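Local coordinates for lysosome-associated membrane glycoprotein 1 (Mus musculus, PDB 5GV0), which is a heavily glycosylated protein of the lysosomal membrane, the membrane-proximal part of whose luminal region forms a beta-rich domain, at residues C16-A22 and S139-F145; Q112-S118 and F152-E156. All coordinates share one frame; numbering follows the deposited sequence.

In the fold
Contact 1 joins two antiparallel strands inside the domain and is largely buried, whereas contact 2 lies at the surface, where the turn between the two sheets meets the C-terminal segment; their centres are about 10 Å apart. Strand 118-121 lies between strands 140-144 and 155-157, so both contacts reach one sheet, while strand 112-114 belongs to the other and the turn 114-117 passes between them. Two glutamines of contact 1 reach into contact 2: Gln143 OE1 probably accepts a hydrogen bond from Gly153 N at 2.7 Å, and Gln141 NE2 probably bonds Ser118 OG at 3.0 Å. Sugars attached to the protein lie near Cys16 and Gln112.

Contact 1. Residues C16-A22 and S139-F145; sequences CLLASMA and SVQVQAF
Ser20 O and Ser139 OG are linked through a shared water where the second strand turns its corner at Ser139: the water donates to the carbonyl and hydrogen-bonds the hydroxyl at 2.8 Å. Beside it, Ala22 N bonds Ser139 O. From there strands 16-22 and 140-144 run antiparallel, their axes approaching to 4.7 Å. Ser20 and Gln141 exchange two backbone hydrogen bonds, Leu18 and Gln143 two more, and Phe145 N closes the far end on Cys16 O at 2.8 Å.

Leu17, Ala19 and Met21 share one face of the sheet with Val140, Val142 and Ala144. With CG anti to the backbone N (chi1 -174°), Leu17 sends CD1 across to Ala144 CB at 3.8 Å and to Val142 CG2 at 4.0 Å. That same valine methyl also meets Ala19 CB, so one branch of Val142 serves two neighbours. Met21 and Val140 cross obliquely, touching through Met21 CB and Val140 CG2 at 3.9 Å. Leu60 of strand 57-64, in the second sheet, packs on both Leu17 and Met21. The other face carries Leu18, Ser20, Gln141 and Gln143, where Phe152 lies against Leu18 and Gln141.

On the other edge of strand 16-22, Cys16 and Leu17 together sit opposite the single residue Val9, a classic beta bulge. The Cys16-Cys53 disulfide, near a glycan, ties this strand to the turn that follows strand 48-52. Two sheets packed face to face in this way are consistent with the beta-prism-like fold of LAMP luminal domains.

Contact 2. Residues Q112-S118 and F152-E156; sequences QATVGNS and FGSVE
Glu156 OE2 takes two side-chain hydrogen bonds from residues 112-118. Thr114 OG1 donates to its syn lone pair at 2.7 Å. Asn117 ND2 arrives from above the carboxylate plane at 2.9 Å, with the oxygen almost in the plane of the amide, and the two flat groups stand 70° apart. The second oxygen, OE1, is met from above the plane by Thr114 N at 3.1 Å, while a water donates both to it and to Gln112 O. Glu156 reaches this position through a chain extended beyond CG, and Ala113 CB touches OE1 at 3.4 Å.

Backbone bonds set the position of Glu156 beneath this network. Glu156 N bonds Ser118 O at 2.8 Å, and Ser118 N bonds Ser154 O, which sets Ser118 and Val155 as a parallel bridge. Ser118 OG, lying between its own N and carbonyl carbon (chi1 59°), donates to Gly153 O at 2.9 Å; Gln141 of contact 1 is its second partner. Phe152 CD1 packs on Ser118 CB.

Farther out, a type II beta turn from Thr114 to Asn117 brings both donors to the same carboxylate, and Gly116 has backbone angles that suit glycine. Gly153 CA makes a nearly straight CA-H...O contact with Gly116 O at 3.5 Å, a close approach of the two backbones. The bonds to Glu156 join the turn 114-117 to strand 155-157. Three protein donors and a water surround the carboxylate, which would probably favour its ionised form.

Contact 1. Residues C16-A22 and S139-F145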
ATOM      1  N   CYS A  16     -11.136  -6.618   8.333  1.00 10.96           N
ATOM      2  CA  CYS A  16     -11.487  -5.539   7.418  1.00 11.08           C
ATOM      3  C   CYS A  16     -10.447  -5.353   6.318  1.00 11.16           C
ATOM      4  O   CYS A  16     -10.635  -4.533   5.429  1.00 11.04           O
ATOM      5  CB  CYS A  16     -11.672  -4.221   8.175  1.00 14.55           C
ATOM      6  SG  CYS A  16     -10.146  -3.499   8.818  1.00 12.99           S
ATOM      7  N   LEU A  17      -9.346  -6.094   6.379  1.00 10.91           N
ATOM      8  CA  LEU A  17      -8.372  -6.066   5.296  1.00  9.59           C
ATOM      9  C   LEU A  17      -7.671  -7.402   5.205  1.00 10.78           C
ATOM     10  O   LEU A  17      -7.200  -7.925   6.217  1.00 11.48           O
ATOM     11  CB  LEU A  17      -7.333  -4.956   5.500  1.00 11.83           C
ATOM     12  CG  LEU A  17      -6.331  -4.727   4.361  1.00 12.03           C
ATOM     13  CD1 LEU A  17      -6.953  -3.980   3.183  1.00 16.10           C
ATOM     14  CD2 LEU A  17      -5.130  -3.966   4.891  1.00 20.20           C
ATOM     15  N   LEU A  18      -7.644  -7.959   4.001  1.00 10.95           N
ATOM     16  CA  LEU A  18      -6.797  -9.095   3.679  1.00 10.06           C
ATOM     17  C   LEU A  18      -5.911  -8.676   2.538  1.00  9.13           C
ATOM     18  O   LEU A  18      -6.379  -8.038   1.592  1.00 10.43           O
ATOM     19  CB  LEU A  18      -7.615 -10.314   3.272  1.00 11.28           C
ATOM     20  CG  LEU A  18      -8.469 -10.988   4.336  1.00 12.62           C
ATOM     21  CD1 LEU A  18      -9.270 -12.090   3.687  1.00 16.84           C
ATOM     22  CD2 LEU A  18      -7.589 -11.547   5.437  1.00 14.70           C
ATOM     23  N   ALA A  19      -4.634  -9.020   2.614  1.00  9.46           N
ATOM     24  CA  ALA A  19      -3.740  -8.703   1.513  1.00  9.41           C
ATOM     25  C   ALA A  19      -2.628  -9.720   1.397  1.00 12.07           C
ATOM     26  O   ALA A  19      -2.093 -10.212   2.397  1.00 13.41           O
ATOM     27  CB  ALA A  19      -3.162  -7.316   1.675  1.00 12.39           C
ATOM     28  N   SER A  20      -2.302 -10.037   0.154  1.00 10.81           N
ATOM     29  CA  SER A  20      -1.123 -10.813  -0.187  1.00 11.00           C
ATOM     30  C   SER A  20      -0.434 -10.032  -1.282  1.00 11.36           C
ATOM     31  O   SER A  20      -0.936  -9.956  -2.409  1.00 13.16           O
ATOM     32  CB  SER A  20      -1.494 -12.222  -0.647  1.00 14.09           C
ATOM     33  OG  SER A  20      -0.332 -12.940  -1.010  1.00 19.25           O
ATOM     34  N   MET A  21       0.683  -9.392  -0.956  1.00  9.79           N
ATOM     35  CA  MET A  21       1.252  -8.464  -1.915  1.00  9.17           C
ATOM     36  C   MET A  21       2.731  -8.232  -1.731  1.00 10.39           C
ATOM     37  O   MET A  21       3.269  -8.375  -0.627  1.00 10.47           O
ATOM     38  CB  MET A  21       0.513  -7.120  -1.857  1.00 12.45           C
ATOM     39  CG  MET A  21       0.502  -6.460  -0.496  1.00 10.13           C
ATOM     40  SD  MET A  21      -0.651  -5.072  -0.511  1.00 13.16           S
ATOM     41  CE  MET A  21      -0.546  -4.548   1.193  1.00 15.04           C
ATOM     42  N   ALA A  22       3.368  -7.868  -2.842  1.00 10.18           N
ATOM     43  CA  ALA A  22       4.772  -7.505  -2.881  1.00 10.65           C
ATOM     44  C   ALA A  22       4.876  -6.027  -3.228  1.00 11.10           C
ATOM     45  O   ALA A  22       4.369  -5.597  -4.268  1.00 13.53           O
ATOM     46  CB  ALA A  22       5.517  -8.363  -3.905  1.00 12.81           C
ATOM     47  N   SER A 139       3.024  -7.194  -7.154  1.00 14.02           N
ATOM     48  CA  SER A 139       1.877  -8.080  -7.322  1.00 15.68           C
ATOM     49  C   SER A 139       0.970  -7.914  -6.118  1.00 12.98           C
ATOM     50  O   SER A 139       1.416  -7.476  -5.054  1.00 13.25           O
ATOM     51  CB  SER A 139       2.303  -9.539  -7.478  1.00 13.81           C
ATOM     52  OG  SER A 139       2.807 -10.048  -6.261  1.00 18.32           O
ATOM     53  N   VAL A 140      -0.304  -8.248  -6.276  1.00 12.05           N
ATOM     54  CA  VAL A 140      -1.243  -7.977  -5.204  1.00 12.77           C
ATOM     55  C   VAL A 140      -2.523  -8.779  -5.325  1.00 11.68           C
ATOM     56  O   VAL A 140      -3.062  -8.958  -6.416  1.00 12.10           O
ATOM     57  CB  VAL A 140      -1.590  -6.467  -5.158  1.00 12.73           C
ATOM     58  CG1 VAL A 140      -2.115  -5.988  -6.520  1.00 13.10           C
ATOM     59  CG2 VAL A 140      -2.580  -6.149  -4.050  1.00 13.37           C
ATOM     60  N   GLN A 141      -2.980  -9.288  -4.191  1.00 10.54           N
ATOM     61  CA  GLN A 141      -4.389  -9.599  -4.020  1.00 10.09           C
ATOM     62  C   GLN A 141      -4.804  -8.869  -2.750  1.00  9.77           C
ATOM     63  O   GLN A 141      -4.129  -8.983  -1.724  1.00  9.97           O
ATOM     64  CB  GLN A 141      -4.644 -11.104  -3.932  1.00 10.52           C
ATOM     65  CG  GLN A 141      -6.136 -11.439  -3.877  1.00 11.90           C
ATOM     66  CD  GLN A 141      -6.427 -12.897  -4.126  1.00 14.27           C
ATOM     67  OE1 GLN A 141      -5.523 -13.741  -4.122  1.00 14.20           O
ATOM     68  NE2 GLN A 141      -7.702 -13.212  -4.342  1.00 11.42           N
ATOM     69  N   VAL A 142      -5.875  -8.080  -2.819  1.00  9.14           N
ATOM     70  CA  VAL A 142      -6.235  -7.248  -1.681  1.00  8.96           C
ATOM     71  C   VAL A 142      -7.745  -7.047  -1.600  1.00 10.29           C
ATOM     72  O   VAL A 142      -8.448  -6.994  -2.616  1.00 10.82           O
ATOM     73  CB  VAL A 142      -5.491  -5.880  -1.730  1.00  9.83           C
ATOM     74  CG1 VAL A 142      -5.933  -5.052  -2.929  1.00 11.02           C
ATOM     75  CG2 VAL A 142      -5.690  -5.104  -0.432  1.00 12.58           C
ATOM     76  N   GLN A 143      -8.246  -6.966  -0.377  1.00  9.40           N
ATOM     77  CA  GLN A 143      -9.666  -6.752  -0.146  1.00  9.27           C
ATOM     78  C   GLN A 143      -9.872  -5.939   1.128  1.00 10.29           C
ATOM     79  O   GLN A 143      -9.328  -6.289   2.183  1.00 11.14           O
ATOM     80  CB  GLN A 143     -10.385  -8.094  -0.060  1.00  8.59           C
ATOM     81  CG  GLN A 143     -11.900  -7.984   0.083  1.00 12.28           C
ATOM     82  CD  GLN A 143     -12.565  -9.334  -0.070  1.00  9.25           C
ATOM     83  OE1 GLN A 143     -12.033 -10.220  -0.739  1.00 11.27           O
ATOM     84  NE2 GLN A 143     -13.730  -9.509   0.559  1.00 12.20           N
ATOM     85  N   ALA A 144     -10.639  -4.857   1.023  1.00  9.16           N
ATOM     86  CA  ALA A 144     -10.877  -3.960   2.142  1.00 10.12           C
ATOM     87  C   ALA A 144     -12.367  -3.825   2.445  1.00 11.04           C
ATOM     88  O   ALA A 144     -13.209  -3.936   1.541  1.00 12.43           O
ATOM     89  CB  ALA A 144     -10.267  -2.583   1.855  1.00 11.91           C
ATOM     90  N   PHE A 145     -12.644  -3.603   3.730  1.00 10.98           N
ATOM     91  CA  PHE A 145     -13.961  -3.334   4.312  1.00 11.95           C
ATOM     92  C   PHE A 145     -14.732  -4.638   4.496  1.00 13.72           C
ATOM     93  O   PHE A 145     -14.572  -5.292   5.521  1.00 20.86           O
ATOM     94  CB  PHE A 145     -14.728  -2.287   3.487  1.00 12.25           C
ATOM     95  CG  PHE A 145     -14.079  -0.922   3.529  1.00 10.81           C
ATOM     96  CD1 PHE A 145     -14.340  -0.056   4.580  1.00 10.56           C
ATOM     97  CD2 PHE A 145     -13.164  -0.536   2.560  1.00 11.09           C
ATOM     98  CE1 PHE A 145     -13.721   1.180   4.654  1.00 12.13           C
ATOM     99  CE2 PHE A 145     -12.535   0.700   2.629  1.00 13.30           C
ATOM    100  CZ  PHE A 145     -12.816   1.559   3.681  1.00 12.92           C
TER
HETATM  101  O   HOH W   1       0.755 -11.064  -4.635  1.00 26.28           O

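Contact 2. Residues Q112-S118 and F152-E156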
ATOM      1  N   GLN A 112      -8.635  -0.821  -7.211  1.00 13.85           N
ATOM      2  CA  GLN A 112     -10.073  -0.689  -7.047  1.00 13.21           C
ATOM      3  C   GLN A 112     -10.819  -1.967  -7.401  1.00 11.91           C
ATOM      4  O   GLN A 112     -10.576  -2.576  -8.445  1.00 14.01           O
ATOM      5  CB  GLN A 112     -10.594   0.465  -7.898  1.00 13.57           C
ATOM      6  CG  GLN A 112     -12.093   0.717  -7.738  1.00 15.60           C
ATOM      7  CD  GLN A 112     -12.552   1.999  -8.406  1.00 23.70           C
ATOM      8  OE1 GLN A 112     -12.744   3.020  -7.746  1.00 24.80           O
ATOM      9  NE2 GLN A 112     -12.739   1.950  -9.720  1.00 28.78           N
ATOM     10  N   ALA A 113     -11.744  -2.358  -6.532  1.00 11.20           N
ATOM     11  CA  ALA A 113     -12.584  -3.514  -6.791  1.00 11.29           C
ATOM     12  C   ALA A 113     -13.924  -3.381  -6.091  1.00 11.48           C
ATOM     13  O   ALA A 113     -14.096  -2.577  -5.171  1.00 11.65           O
ATOM     14  CB  ALA A 113     -11.885  -4.800  -6.347  1.00 10.68           C
ATOM     15  N   THR A 114     -14.874  -4.183  -6.550  1.00 10.95           N
ATOM     16  CA  THR A 114     -16.182  -4.287  -5.940  1.00 10.19           C
ATOM     17  C   THR A 114     -16.105  -4.765  -4.496  1.00 11.31           C
ATOM     18  O   THR A 114     -15.423  -5.739  -4.188  1.00 11.09           O
ATOM     19  CB  THR A 114     -17.052  -5.256  -6.734  1.00 13.14           C
ATOM     20  OG1 THR A 114     -17.060  -4.864  -8.117  1.00 13.67           O
ATOM     21  CG2 THR A 114     -18.467  -5.301  -6.180  1.00 16.43           C
ATOM     22  N   VAL A 115     -16.821  -4.085  -3.607  1.00 13.75           N
ATOM     23  CA  VAL A 115     -16.905  -4.507  -2.216  1.00 12.89           C
ATOM     24  C   VAL A 115     -17.434  -5.941  -2.134  1.00 12.62           C
ATOM     25  O   VAL A 115     -18.474  -6.264  -2.725  1.00 13.29           O
ATOM     26  CB  VAL A 115     -17.805  -3.545  -1.409  1.00 15.91           C
ATOM     27  CG1 VAL A 115     -18.091  -4.104  -0.046  1.00 15.04           C
ATOM     28  CG2 VAL A 115     -17.137  -2.182  -1.309  1.00 14.87           C
ATOM     29  N   GLY A 116     -16.704  -6.804  -1.431  1.00 10.78           N
ATOM     30  CA  GLY A 116     -17.054  -8.211  -1.355  1.00 11.26           C
ATOM     31  C   GLY A 116     -16.287  -9.097  -2.322  1.00 11.84           C
ATOM     32  O   GLY A 116     -16.306 -10.327  -2.205  1.00 11.83           O
ATOM     33  N   ASN A 117     -15.636  -8.469  -3.293  1.00 10.67           N
ATOM     34  CA  ASN A 117     -14.711  -9.148  -4.188  1.00  9.46           C
ATOM     35  C   ASN A 117     -13.298  -8.754  -3.806  1.00  8.66           C
ATOM     36  O   ASN A 117     -13.102  -7.835  -3.016  1.00 10.53           O
ATOM     37  CB  ASN A 117     -14.979  -8.782  -5.649  1.00 10.76           C
ATOM     38  CG  ASN A 117     -16.193  -9.480  -6.218  1.00 12.39           C
ATOM     39  OD1 ASN A 117     -16.749 -10.386  -5.609  1.00 13.12           O
ATOM     40  ND2 ASN A 117     -16.604  -9.065  -7.413  1.00 10.68           N
ATOM     41  N   SER A 118     -12.312  -9.443  -4.365  1.00  8.95           N
ATOM     42  CA  SER A 118     -10.920  -9.038  -4.171  1.00  9.08           C
ATOM     43  C   SER A 118     -10.306  -8.504  -5.462  1.00 11.36           C
ATOM     44  O   SER A 118     -10.708  -8.888  -6.567  1.00 12.74           O
ATOM     45  CB  SER A 118     -10.087 -10.209  -3.626  1.00 11.71           C
ATOM     46  OG  SER A 118     -10.100 -11.340  -4.489  1.00 11.38           O
ATOM     47  N   PHE A 152     -10.582 -14.184   0.963  1.00 11.23           N
ATOM     48  CA  PHE A 152     -10.806 -13.353  -0.218  1.00 11.14           C
ATOM     49  C   PHE A 152     -12.098 -13.721  -0.911  1.00 12.38           C
ATOM     50  O   PHE A 152     -12.403 -14.907  -1.068  1.00 12.79           O
ATOM     51  CB  PHE A 152      -9.672 -13.500  -1.234  1.00 12.02           C
ATOM     52  CG  PHE A 152      -8.396 -12.805  -0.848  1.00 10.16           C
ATOM     53  CD1 PHE A 152      -8.379 -11.443  -0.582  1.00 10.43           C
ATOM     54  CD2 PHE A 152      -7.200 -13.515  -0.803  1.00 12.70           C
ATOM     55  CE1 PHE A 152      -7.188 -10.802  -0.243  1.00 10.65           C
ATOM     56  CE2 PHE A 152      -6.007 -12.880  -0.468  1.00 13.07           C
ATOM     57  CZ  PHE A 152      -6.002 -11.525  -0.186  1.00 12.81           C
ATOM     58  N   GLY A 153     -12.830 -12.702  -1.350  1.00  9.93           N
ATOM     59  CA  GLY A 153     -13.955 -12.908  -2.241  1.00 11.41           C
ATOM     60  C   GLY A 153     -13.485 -13.156  -3.662  1.00  9.78           C
ATOM     61  O   GLY A 153     -12.284 -13.177  -3.949  1.00 11.10           O
ATOM     62  N   SER A 154     -14.437 -13.337  -4.568  1.00 10.64           N
ATOM     63  CA  SER A 154     -14.118 -13.636  -5.956  1.00 10.53           C
ATOM     64  C   SER A 154     -13.219 -12.580  -6.587  1.00  9.90           C
ATOM     65  O   SER A 154     -13.326 -11.385  -6.296  1.00 11.78           O
ATOM     66  CB  SER A 154     -15.397 -13.771  -6.766  1.00 11.40           C
ATOM     67  OG  SER A 154     -16.174 -14.831  -6.256  1.00 15.98           O
ATOM     68  N   VAL A 155     -12.332 -13.043  -7.453  1.00  9.63           N
ATOM     69  CA  VAL A 155     -11.259 -12.216  -7.989  1.00 10.83           C
ATOM     70  C   VAL A 155     -11.675 -11.303  -9.142  1.00 11.72           C
ATOM     71  O   VAL A 155     -12.289 -11.744 -10.119  1.00 12.74           O
ATOM     72  CB  VAL A 155     -10.095 -13.105  -8.472  1.00 12.38           C
ATOM     73  CG1 VAL A 155      -9.107 -12.308  -9.306  1.00 17.39           C
ATOM     74  CG2 VAL A 155      -9.399 -13.749  -7.282  1.00 16.78           C
ATOM     75  N   GLU A 156     -11.335 -10.023  -9.016  1.00 10.40           N
ATOM     76  CA  GLU A 156     -11.396  -9.098 -10.136  1.00 10.90           C
ATOM     77  C   GLU A 156      -9.966  -8.847 -10.574  1.00 12.40           C
ATOM     78  O   GLU A 156      -9.218  -8.136  -9.909  1.00 12.52           O
ATOM     79  CB  GLU A 156     -12.105  -7.797  -9.752  1.00 13.25           C
ATOM     80  CG  GLU A 156     -13.514  -8.034  -9.233  1.00 10.75           C
ATOM     81  CD  GLU A 156     -14.330  -6.769  -9.072  1.00 10.63           C
ATOM     82  OE1 GLU A 156     -13.744  -5.666  -8.999  1.00 13.75           O
ATOM     83  OE2 GLU A 156     -15.569  -6.884  -9.026  1.00 11.92           O
TER
HETATM   84  O   HOH W   2     -11.602  -4.415 -10.141  1.00 19.02           O